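PDB 5VM2: alcohol dehydrogenase, which is of unknown specificity but probably works as a zinc-containing dehydrogenase, oxidising an alcohol group with NAD or NADP as acceptor. Local coordinates for residues T149-A154 with N295-T300. Numbering follows the deposited sequence.
Sequences TLVEPA and NRYPVT. With MG (magnesium ion), chain C.
Val151 turns CG1 anti to its own backbone N (chi1 166°), and that sets the methyl squarely over one face of the Tyr297 ring. CG1 lies 3.8 Å from the ring centroid and only 11° off the ring normal, a clear CH-pi contact. The phenol reaches on past the valine to Glu152, where Tyr297 OH rests against CB at 3.2 Å and against CG just as closely. Water 1 lies 3.2 Å from Tyr297 OH and within reach of Thr149 O, so it may bridge the hydroxyl to the backbone of the helix.

On the other flank, Thr300 presents CG2 to Ala154, 3.6 Å from its CB. A chi1 of -56° puts OG1 beside the backbone N and leaves CG2 anti to it; OG1 then donates to Arg296 O at 2.6 Å from above the carbonyl plane. That carbonyl also takes the Thr300 N-H, so one oxygen receives two bonds at the start of helix 297-305.

Glu152 carries the contact into the metal site. Its OE1 binds magnesium at 2.0 Å alongside His65, Glu66 and water 2, while OE2 is hydrogen-bonded to Tyr293. This His-Glu-Glu cluster, modelled with magnesium, is consistent with the catalytic-metal site of zinc-containing, sorbitol dehydrogenase-like enzymes.

In the fold, this is where helix 145-163 meets the first turn of helix 297-305. Ile301 and Ile304 continue the packing on Val151, Tyr137 adds a second ring beside Tyr297, and Leu150 and Pro153 turn away to touch strand 340-344.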
loop_
_atom_site.group_PDB
_atom_site.type_symbol
_atom_site.label_atom_id
_atom_site.label_comp_id
_atom_site.label_asym_id
_atom_site.label_seq_id
_atom_site.Cartn_x
_atom_site.Cartn_y
_atom_site.Cartn_z
ATOM N N THR A 149 -4.715 -3.866 -9.362
ATOM C CA THR A 149 -3.407 -3.873 -8.723
ATOM C C THR A 149 -3.320 -2.808 -7.637
ATOM O O THR A 149 -2.750 -3.045 -6.565
ATOM C CB THR A 149 -2.323 -3.656 -9.779
ATOM O OG1 THR A 149 -2.399 -4.702 -10.755
ATOM C CG2 THR A 149 -0.946 -3.655 -9.146
ATOM N N LEU A 150 -3.896 -1.635 -7.891
ATOM C CA LEU A 150 -3.756 -0.559 -6.920
ATOM C C LEU A 150 -4.762 -0.642 -5.782
ATOM O O LEU A 150 -4.684 0.168 -4.854
ATOM C CB LEU A 150 -3.880 0.790 -7.625
ATOM C CG LEU A 150 -3.002 0.867 -8.872
ATOM C CD1 LEU A 150 -3.586 1.844 -9.874
ATOM C CD2 LEU A 150 -1.578 1.244 -8.492
ATOM N N VAL A 151 -5.608 -1.673 -5.750
ATOM C CA VAL A 151 -6.441 -1.895 -4.573
ATOM C C VAL A 151 -5.573 -2.103 -3.338
ATOM O O VAL A 151 -5.921 -1.659 -2.236
ATOM C CB VAL A 151 -7.392 -3.083 -4.803
ATOM C CG1 VAL A 151 -8.016 -3.535 -3.477
ATOM C CG2 VAL A 151 -8.471 -2.710 -5.820
ATOM N N GLU A 152 -4.417 -2.753 -3.504
ATOM C CA GLU A 152 -3.573 -3.055 -2.347
ATOM C C GLU A 152 -3.113 -1.801 -1.610
ATOM O O GLU A 152 -3.363 -1.697 -0.396
ATOM C CB GLU A 152 -2.402 -3.944 -2.781
ATOM C CG GLU A 152 -1.751 -4.720 -1.644
ATOM C CD GLU A 152 -0.674 -3.927 -0.923
ATOM O OE1 GLU A 152 -0.369 -2.795 -1.359
ATOM O OE2 GLU A 152 -0.129 -4.441 0.077
ATOM N N PRO A 153 -2.447 -0.828 -2.244
ATOM C CA PRO A 153 -2.106 0.388 -1.493
ATOM C C PRO A 153 -3.328 1.191 -1.087
ATOM O O PRO A 153 -3.315 1.821 -0.023
ATOM C CB PRO A 153 -1.204 1.171 -2.459
ATOM C CG PRO A 153 -1.586 0.671 -3.824
ATOM C CD PRO A 153 -1.909 -0.782 -3.620
ATOM N N ALA A 154 -4.393 1.181 -1.894
ATOM C CA ALA A 154 -5.626 1.838 -1.472
ATOM C C ALA A 154 -6.183 1.188 -0.210
ATOM O O ALA A 154 -6.709 1.876 0.674
ATOM C CB ALA A 154 -6.658 1.799 -2.599
ATOM N N ASN A 295 -9.578 -7.250 6.226
ATOM C CA ASN A 295 -10.977 -7.215 5.784
ATOM C C ASN A 295 -11.335 -5.912 5.063
ATOM O O ASN A 295 -12.478 -5.452 5.134
ATOM C CB ASN A 295 -11.935 -7.445 6.960
ATOM C CG ASN A 295 -11.515 -8.612 7.840
ATOM O OD1 ASN A 295 -11.300 -9.720 7.355
ATOM N ND2 ASN A 295 -11.390 -8.362 9.139
ATOM N N ARG A 296 -10.385 -5.346 4.309
ATOM C CA ARG A 296 -10.601 -4.079 3.618
ATOM C C ARG A 296 -10.753 -4.205 2.110
ATOM O O ARG A 296 -11.117 -3.215 1.463
ATOM C CB ARG A 296 -9.451 -3.101 3.902
ATOM C CG ARG A 296 -9.036 -3.003 5.352
ATOM C CD ARG A 296 -10.190 -2.560 6.256
ATOM N NE ARG A 296 -9.698 -2.235 7.595
ATOM C CZ ARG A 296 -10.462 -1.832 8.603
ATOM N NH1 ARG A 296 -11.775 -1.705 8.442
ATOM N NH2 ARG A 296 -9.912 -1.558 9.780
ATOM N N TYR A 297 -10.438 -5.360 1.524
ATOM C CA TYR A 297 -10.443 -5.450 0.066
ATOM C C TYR A 297 -11.825 -5.206 -0.520
ATOM O O TYR A 297 -11.937 -4.389 -1.449
ATOM C CB TYR A 297 -9.852 -6.793 -0.386
ATOM C CG TYR A 297 -8.431 -6.666 -0.907
ATOM C CD1 TYR A 297 -7.445 -6.068 -0.133
ATOM C CD2 TYR A 297 -8.081 -7.128 -2.171
ATOM C CE1 TYR A 297 -6.145 -5.933 -0.594
ATOM C CE2 TYR A 297 -6.776 -7.002 -2.646
ATOM C CZ TYR A 297 -5.813 -6.402 -1.850
ATOM O OH TYR A 297 -4.519 -6.270 -2.305
ATOM N N PRO A 298 -12.903 -5.839 -0.043
ATOM C CA PRO A 298 -14.208 -5.591 -0.682
ATOM C C PRO A 298 -14.635 -4.134 -0.642
ATOM O O PRO A 298 -15.036 -3.585 -1.677
ATOM C CB PRO A 298 -15.155 -6.499 0.112
ATOM C CG PRO A 298 -14.274 -7.612 0.592
ATOM C CD PRO A 298 -12.989 -6.926 0.952
ATOM N N VAL A 299 -14.539 -3.478 0.518
ATOM C CA VAL A 299 -14.983 -2.089 0.608
ATOM C C VAL A 299 -14.094 -1.174 -0.228
ATOM O O VAL A 299 -14.558 -0.147 -0.742
ATOM C CB VAL A 299 -15.046 -1.637 2.082
ATOM C CG1 VAL A 299 -13.652 -1.518 2.680
ATOM C CG2 VAL A 299 -15.791 -0.310 2.196
ATOM N N THR A 300 -12.816 -1.527 -0.393
ATOM C CA THR A 300 -11.922 -0.706 -1.204
ATOM C C THR A 300 -12.223 -0.890 -2.685
ATOM O O THR A 300 -12.290 0.085 -3.444
ATOM C CB THR A 300 -10.465 -1.056 -0.899
ATOM O OG1 THR A 300 -10.223 -0.913 0.508
ATOM C CG2 THR A 300 -9.518 -0.153 -1.678
HETATM MG MG MG C . 1.551 -2.152 -1.318
HETATM O O HOH W 1 -4.276 -5.683 -5.407
HETATM O O HOH W 2 1.657 -0.756 -0.020
#